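Local coordinates for protein phosphatidylinositol phosphate phosphatase (Schizosaccharomyces pombe, PDB 1I9Z) that removes the 5-phosphate from soluble and lipid inositol phosphates, this chain being the catalytic 5-phosphatase domain of a synaptojanin-like protein, at residues D283-R288 and I309-E314. Sequence-based numbering, arbitrary orientation.
Sequences DRILYR and IYATYE
Ile-285 and Ile-309 lie alongside each other and point opposite ways, CG1 of Ile-285 lying 3.7 Å from CD1 of Ile-309. Each ends over the other strand's backbone: CD1 of Ile-309 comes to 3.4 Å from the carbonyl O of Asp-283, and CD1 of Ile-285 stands 3.5 Å from the amide N of Ala-311. The torsions account for this, since Ile-309 holds CG1 between its own backbone N and carbonyl carbon (chi1 57°), whereas Ile-285 sets CG1 beside the N and CG2 beside the carbonyl carbon. The two branches of Ile-285 therefore straddle Ala-311, whose CB is 3.6 Å from CD1 of Ile-285 and also touches its CG2. CG2 also meets the OH of Tyr-313 at 3.3 Å, coming in at the rim of the ring, close to the ring plane. An alanine in place of Ile-285 would probably leave a gap above Ala-311 and take away the packing against the Ile-309 methyl and the Tyr-313 hydroxyl end. Farther along, Tyr-313 turns its edge toward the face of Tyr-287 in an offset edge-to-face pair, with centroids 5.5 Å apart and planes at 64°; its CE2 packs against CD2 of Tyr-287. Val-29, next to both Ile-285 and Tyr-313, and Val-203 and Phe-205, against Ile-285, extend this apolar packing into both sheets. At the other end, OD2 of Asp-283 turns from the contact to hydrogen-bond with Thr-260 and His-306, the side chain of Asp-283 lying about 10 Å from the bound inositol bisphosphate and from the calcium ion. Strands 283-288 and 309-314 run nearly parallel (18°) but belong to different sheets, their axes 7.5 Å apart at closest approach: face-to-face packing of two mixed sheets, the β-sandwich core of the DNase I-like fold.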
loop_
_atom_site.group_PDB
_atom_site.type_symbol
_atom_site.label_atom_id
_atom_site.label_comp_id
_atom_site.label_asym_id
_atom_site.label_seq_id
_atom_site.Cartn_x
_atom_site.Cartn_y
_atom_site.Cartn_z
ATOM N N ASP A 283 -9.460 4.198 8.046
ATOM C CA ASP A 283 -8.504 3.208 7.440
ATOM C C ASP A 283 -8.668 3.128 5.941
ATOM O O ASP A 283 -9.745 2.818 5.475
ATOM C CB ASP A 283 -8.788 1.853 8.107
ATOM C CG ASP A 283 -8.724 2.013 9.624
ATOM O OD1 ASP A 283 -7.583 2.118 10.142
ATOM O OD2 ASP A 283 -9.794 2.169 10.305
ATOM N N ARG A 284 -7.592 3.400 5.212
ATOM C CA ARG A 284 -7.715 3.510 3.729
ATOM C C ARG A 284 -6.545 2.912 3.021
ATOM O O ARG A 284 -5.429 2.801 3.588
ATOM C CB ARG A 284 -7.813 5.017 3.379
ATOM C CG ARG A 284 -8.837 5.790 4.266
ATOM C CD ARG A 284 -10.284 5.506 3.865
ATOM N NE ARG A 284 -10.791 6.293 2.722
ATOM C CZ ARG A 284 -11.413 7.478 2.866
ATOM N NH1 ARG A 284 -11.847 8.114 1.783
ATOM N NH2 ARG A 284 -11.606 8.038 4.073
ATOM N N ILE A 285 -6.773 2.496 1.782
ATOM C CA ILE A 285 -5.669 1.980 0.943
ATOM C C ILE A 285 -5.798 2.716 -0.379
ATOM O O ILE A 285 -6.859 2.671 -0.982
ATOM C CB ILE A 285 -5.782 0.464 0.748
ATOM C CG1 ILE A 285 -5.630 -0.220 2.112
ATOM C CG2 ILE A 285 -4.699 -0.104 -0.190
ATOM C CD1 ILE A 285 -6.157 -1.758 2.032
ATOM N N LEU A 286 -4.728 3.402 -0.782
ATOM C CA LEU A 286 -4.675 4.196 -2.025
ATOM C C LEU A 286 -3.513 3.689 -2.895
ATOM O O LEU A 286 -2.509 3.200 -2.334
ATOM C CB LEU A 286 -4.377 5.673 -1.709
ATOM C CG LEU A 286 -5.321 6.281 -0.659
ATOM C CD1 LEU A 286 -4.798 7.721 -0.415
ATOM C CD2 LEU A 286 -6.809 6.268 -1.114
ATOM N N TYR A 287 -3.610 3.801 -4.240
ATOM C CA TYR A 287 -2.510 3.292 -5.053
ATOM C C TYR A 287 -2.217 4.267 -6.170
ATOM O O TYR A 287 -3.098 5.071 -6.597
ATOM C CB TYR A 287 -2.827 1.898 -5.642
ATOM C CG TYR A 287 -3.959 1.909 -6.688
ATOM C CD1 TYR A 287 -3.675 2.046 -8.053
ATOM C CD2 TYR A 287 -5.278 1.799 -6.302
ATOM C CE1 TYR A 287 -4.714 2.078 -9.013
ATOM C CE2 TYR A 287 -6.327 1.834 -7.238
ATOM C CZ TYR A 287 -6.010 1.979 -8.602
ATOM O OH TYR A 287 -7.034 2.044 -9.522
ATOM N N ARG A 288 -0.986 4.207 -6.627
ATOM C CA ARG A 288 -0.578 5.112 -7.671
ATOM C C ARG A 288 0.182 4.266 -8.677
ATOM O O ARG A 288 1.007 3.414 -8.296
ATOM C CB ARG A 288 0.283 6.219 -7.101
ATOM C CG ARG A 288 0.625 7.206 -8.179
ATOM C CD ARG A 288 1.898 7.953 -7.982
ATOM N NE ARG A 288 1.676 9.283 -7.463
ATOM C CZ ARG A 288 2.383 10.375 -7.787
ATOM N NH1 ARG A 288 3.388 10.327 -8.669
ATOM N NH2 ARG A 288 2.105 11.519 -7.179
ATOM N N ILE A 309 -8.844 -3.815 7.320
ATOM C CA ILE A 309 -9.285 -3.738 5.913
ATOM C C ILE A 309 -8.225 -4.391 5.013
ATOM O O ILE A 309 -7.103 -4.733 5.467
ATOM C CB ILE A 309 -9.454 -2.264 5.432
ATOM C CG1 ILE A 309 -8.148 -1.492 5.619
ATOM C CG2 ILE A 309 -10.553 -1.583 6.235
ATOM C CD1 ILE A 309 -8.110 -0.095 4.875
ATOM N N TYR A 310 -8.586 -4.656 3.760
ATOM C CA TYR A 310 -7.601 -5.161 2.819
ATOM C C TYR A 310 -7.970 -4.714 1.410
ATOM O O TYR A 310 -9.126 -4.299 1.153
ATOM C CB TYR A 310 -7.466 -6.709 2.860
ATOM C CG TYR A 310 -8.685 -7.434 2.302
ATOM C CD1 TYR A 310 -8.757 -7.750 0.939
ATOM C CD2 TYR A 310 -9.767 -7.709 3.103
ATOM C CE1 TYR A 310 -9.899 -8.355 0.390
ATOM C CE2 TYR A 310 -10.948 -8.287 2.559
ATOM C CZ TYR A 310 -10.993 -8.610 1.231
ATOM O OH TYR A 310 -12.110 -9.249 0.721
ATOM N N ALA A 311 -7.003 -4.813 0.502
ATOM C CA ALA A 311 -7.247 -4.517 -0.900
ATOM C C ALA A 311 -6.414 -5.546 -1.657
ATOM O O ALA A 311 -5.357 -5.998 -1.142
ATOM C CB ALA A 311 -6.774 -3.061 -1.256
ATOM N N THR A 312 -6.877 -5.937 -2.863
ATOM C CA THR A 312 -6.094 -6.860 -3.678
ATOM C C THR A 312 -5.768 -6.213 -5.031
ATOM O O THR A 312 -6.535 -5.363 -5.553
ATOM C CB THR A 312 -6.846 -8.185 -3.913
ATOM O OG1 THR A 312 -8.148 -7.903 -4.446
ATOM C CG2 THR A 312 -6.984 -8.937 -2.631
ATOM N N TYR A 313 -4.635 -6.603 -5.588
ATOM C CA TYR A 313 -4.182 -6.072 -6.883
ATOM C C TYR A 313 -3.482 -7.126 -7.726
ATOM O O TYR A 313 -3.001 -8.158 -7.209
ATOM C CB TYR A 313 -3.132 -4.982 -6.700
ATOM C CG TYR A 313 -3.564 -3.828 -5.836
ATOM C CD1 TYR A 313 -3.306 -3.803 -4.460
ATOM C CD2 TYR A 313 -4.275 -2.776 -6.398
ATOM C CE1 TYR A 313 -3.762 -2.737 -3.642
ATOM C CE2 TYR A 313 -4.746 -1.692 -5.605
ATOM C CZ TYR A 313 -4.485 -1.689 -4.217
ATOM O OH TYR A 313 -4.911 -0.665 -3.442
ATOM N N GLU A 314 -3.456 -6.860 -9.030
ATOM C CA GLU A 314 -2.665 -7.662 -9.944
ATOM C C GLU A 314 -1.659 -6.649 -10.396
ATOM O O GLU A 314 -2.038 -5.526 -10.715
ATOM C CB GLU A 314 -3.455 -8.156 -11.143
ATOM C CG GLU A 314 -4.222 -9.409 -10.845
ATOM C CD GLU A 314 -4.856 -9.979 -12.106
ATOM O OE1 GLU A 314 -5.728 -9.307 -12.712
ATOM O OE2 GLU A 314 -4.458 -11.093 -12.482
#